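Local atomic coordinates of D-alanyl-D-alanine carboxypeptidase DacB2 (Mycobacterium tuberculosis H37Rv, PDB entry 4RYE), a protein that shows D,D-carboxypeptidase activity in vitro and probably trims the terminal D-alanine from peptidoglycan stem pentapeptides, as a serine-type enzyme of the penicillin-binding protein class. Residues Arg87-Arg92 with Met181-Asn186. Sequence-based numbering, arbitrary orientation.
Sequences RSYTAR and MFPSDN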
ATOM      1  N   ARG A  87       8.838 -11.931  22.776  1.00 29.65           N
ATOM      2  CA  ARG A  87       9.671 -10.758  22.567  1.00 34.47           C
ATOM      3  C   ARG A  87       8.821  -9.488  22.500  1.00 32.01           C
ATOM      4  O   ARG A  87       7.668  -9.504  22.048  1.00 27.24           O
ATOM      5  CB  ARG A  87      10.526 -10.902  21.296  1.00 31.38           C
ATOM      6  CG  ARG A  87      11.787 -11.769  21.462  1.00 35.28           C
ATOM      7  CD  ARG A  87      11.463 -13.247  21.723  1.00 38.45           C
ATOM      8  NE  ARG A  87      12.542 -14.142  21.307  1.00 40.06           N
ATOM      9  CZ  ARG A  87      12.398 -15.452  21.136  1.00 45.14           C
ATOM     10  NH1 ARG A  87      11.217 -16.015  21.347  1.00 41.65           N
ATOM     11  NH2 ARG A  87      13.428 -16.201  20.750  1.00 48.25           N
ATOM     12  N   SER A  88       9.403  -8.384  22.955  1.00 29.44           N
ATOM     13  CA  SER A  88       8.715  -7.099  22.970  1.00 30.74           C
ATOM     14  C   SER A  88       9.036  -6.287  21.716  1.00 29.45           C
ATOM     15  O   SER A  88      10.176  -6.289  21.249  1.00 25.61           O
ATOM     16  CB  SER A  88       9.133  -6.325  24.222  1.00 39.31           C
ATOM     17  OG  SER A  88       8.362  -5.154  24.369  1.00 44.47           O
ATOM     18  N   TYR A  89       8.037  -5.593  21.171  1.00 24.14           N
ATOM     19  CA  TYR A  89       8.228  -4.758  19.985  1.00 22.53           C
ATOM     20  C   TYR A  89       7.452  -3.466  20.164  1.00 23.74           C
ATOM     21  O   TYR A  89       6.403  -3.465  20.810  1.00 24.10           O
ATOM     22  CB  TYR A  89       7.719  -5.479  18.725  1.00 21.79           C
ATOM     23  CG  TYR A  89       8.403  -6.801  18.492  1.00 22.77           C
ATOM     24  CD1 TYR A  89       7.924  -7.962  19.084  1.00 24.45           C
ATOM     25  CD2 TYR A  89       9.542  -6.884  17.705  1.00 23.10           C
ATOM     26  CE1 TYR A  89       8.568  -9.180  18.900  1.00 24.77           C
ATOM     27  CE2 TYR A  89      10.202  -8.103  17.517  1.00 26.50           C
ATOM     28  CZ  TYR A  89       9.702  -9.241  18.114  1.00 26.49           C
ATOM     29  OH  TYR A  89      10.330 -10.448  17.936  1.00 27.88           O
ATOM     30  N   THR A  90       7.949  -2.370  19.596  1.00 21.58           N
ATOM     31  CA  THR A  90       7.188  -1.122  19.595  1.00 21.44           C
ATOM     32  C   THR A  90       6.292  -1.058  18.372  1.00 20.98           C
ATOM     33  O   THR A  90       6.532  -1.744  17.364  1.00 18.93           O
ATOM     34  CB  THR A  90       8.095   0.117  19.575  1.00 22.24           C
ATOM     35  OG1 THR A  90       8.810   0.151  18.333  1.00 22.51           O
ATOM     36  CG2 THR A  90       9.079   0.091  20.727  1.00 22.47           C
ATOM     37  N   ALA A  91       5.256  -0.229  18.453  1.00 19.54           N
ATOM     38  CA  ALA A  91       4.398   0.026  17.300  1.00 20.36           C
ATOM     39  C   ALA A  91       5.215   0.516  16.111  1.00 19.23           C
ATOM     40  O   ALA A  91       4.940   0.140  14.978  1.00 20.50           O
ATOM     41  CB  ALA A  91       3.319   1.040  17.653  1.00 17.43           C
ATOM     42  N   ARG A  92       6.209   1.364  16.366  1.00 20.82           N
ATOM     43  CA  ARG A  92       7.046   1.895  15.287  1.00 19.83           C
ATOM     44  C   ARG A  92       7.808   0.755  14.611  1.00 20.18           C
ATOM     45  O   ARG A  92       7.825   0.650  13.381  1.00 21.41           O
ATOM     46  CB  ARG A  92       8.029   2.951  15.815  1.00 20.72           C
ATOM     47  CG  ARG A  92       9.032   3.465  14.768  1.00 18.62           C
ATOM     48  CD  ARG A  92       8.290   4.064  13.581  1.00 22.99           C
ATOM     49  NE  ARG A  92       9.155   4.489  12.481  1.00 26.07           N
ATOM     50  CZ  ARG A  92       9.559   5.745  12.292  1.00 32.25           C
ATOM     51  NH1 ARG A  92       9.193   6.702  13.140  1.00 29.08           N
ATOM     52  NH2 ARG A  92      10.332   6.046  11.259  1.00 30.89           N
HETATM   53  N   MSE A 181      15.876  -0.327  11.587  1.00 25.64           N
HETATM   54  CA  MSE A 181      16.409  -1.324  12.504  1.00 26.62           C
HETATM   55  C   MSE A 181      15.252  -2.095  13.125  1.00 26.17           C
HETATM   56  O   MSE A 181      14.269  -1.500  13.571  1.00 31.15           O
HETATM   57  CB  MSE A 181      17.235  -0.656  13.608  1.00 32.75           C
HETATM   58  CG  MSE A 181      18.517   0.023  13.148  1.00 38.86           C
HETATM   59 SE   MSE A 181      19.728  -1.089  12.086  0.65 41.77          SE
HETATM   60  CE  MSE A 181      19.874  -2.654  13.173  1.00 32.56           C
ATOM     61  N   PHE A 182      15.367  -3.419  13.160  1.00 27.33           N
ATOM     62  CA  PHE A 182      14.336  -4.251  13.769  1.00 26.95           C
ATOM     63  C   PHE A 182      14.983  -5.190  14.784  1.00 31.53           C
ATOM     64  O   PHE A 182      16.081  -5.694  14.549  1.00 30.32           O
ATOM     65  CB  PHE A 182      13.586  -5.032  12.689  1.00 26.00           C
ATOM     66  CG  PHE A 182      12.320  -5.676  13.173  1.00 26.77           C
ATOM     67  CD1 PHE A 182      11.135  -4.957  13.214  1.00 26.31           C
ATOM     68  CD2 PHE A 182      12.316  -7.003  13.588  1.00 28.66           C
ATOM     69  CE1 PHE A 182       9.958  -5.552  13.660  1.00 27.67           C
ATOM     70  CE2 PHE A 182      11.156  -7.605  14.038  1.00 30.06           C
ATOM     71  CZ  PHE A 182       9.970  -6.876  14.077  1.00 32.54           C
ATOM     72  N   PRO A 183      14.323  -5.402  15.934  1.00 33.37           N
ATOM     73  CA  PRO A 183      14.895  -6.259  16.983  1.00 33.59           C
ATOM     74  C   PRO A 183      15.156  -7.688  16.504  1.00 39.24           C
ATOM     75  O   PRO A 183      14.399  -8.224  15.693  1.00 33.85           O
ATOM     76  CB  PRO A 183      13.809  -6.264  18.064  1.00 34.86           C
ATOM     77  CG  PRO A 183      13.052  -5.003  17.853  1.00 32.93           C
ATOM     78  CD  PRO A 183      13.058  -4.777  16.359  1.00 30.26           C
ATOM     79  N   SER A 184      16.236  -8.282  17.002  1.00 43.48           N
ATOM     80  CA  SER A 184      16.549  -9.679  16.738  1.00 49.00           C
ATOM     81  C   SER A 184      17.130 -10.256  18.015  1.00 54.61           C
ATOM     82  O   SER A 184      17.287  -9.535  19.002  1.00 56.38           O
ATOM     83  CB  SER A 184      17.562  -9.804  15.600  1.00 54.52           C
ATOM     84  OG  SER A 184      18.806  -9.224  15.956  1.00 61.29           O
ATOM     85  N   ASP A 185      17.437 -11.549  18.006  1.00 62.39           N
ATOM     86  CA  ASP A 185      18.100 -12.168  19.149  1.00 70.83           C
ATOM     87  C   ASP A 185      19.403 -11.434  19.459  1.00 74.91           C
ATOM     88  O   ASP A 185      19.575 -10.899  20.557  1.00 82.42           O
ATOM     89  CB  ASP A 185      18.369 -13.650  18.886  1.00 73.75           C
ATOM     90  N   ASN A 186      20.296 -11.378  18.472  1.00 72.24           N
ATOM     91  CA  ASN A 186      21.603 -10.729  18.623  1.00 73.98           C
ATOM     92  C   ASN A 186      21.576  -9.198  18.660  1.00 68.56           C
ATOM     93  O   ASN A 186      22.575  -8.551  18.348  1.00 70.90           O
ATOM     94  CB  ASN A 186      22.561 -11.181  17.515  1.00 75.63           C
ATOM     95  CG  ASN A 186      23.109 -12.570  17.744  1.00 81.08           C
ATOM     96  OD1 ASN A 186      22.410 -13.448  18.246  1.00 85.65           O
ATOM     97  ND2 ASN A 186      24.372 -12.775  17.383  1.00 84.33           N
TER
HETATM   98  O   HOH W   1      12.883 -10.158  16.910  1.00 31.23           O
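Tyr89 meets Phe182 and Pro183 where a two-stranded antiparallel sheet (66-68 with 88-90) of this S11-family penicillin-binding protein faces the beta hairpin 179-184/187-192, a case of two small sheets joined by side chains and one water, with no direct hydrogen bond between the segments. The CA atoms of Tyr89 and Pro183 stay 7.5 Å apart.

The apolar part is a loose contact of two rings, near parallel but too far displaced to count as a stack. The planes of Tyr89 and Phe182 lie at 23°, but are slid so far that the centroids stand 5.4 Å apart and the rings barely overlap; Tyr89 CE2 comes 3.6 Å from Phe182 CE2. Phe182 holds CG opposite its own N (chi1 -167°), a turn that carries CE2 and CZ up to Tyr89, while Val81 and Val83 also touch the Phe182 side chain. Pro183 adds its CG, 4.0 Å from Tyr89 CD2, and lays its CD over one face of Phe182 near the rim.

The polar part gathers at the phenol. Tyr89 OH is hydrogen-bonded to Lys84 N and, 2.8 Å away, to a water lying in the plane of the tyrosine ring at its edge; that water donates to Pro183 O at 2.7 Å.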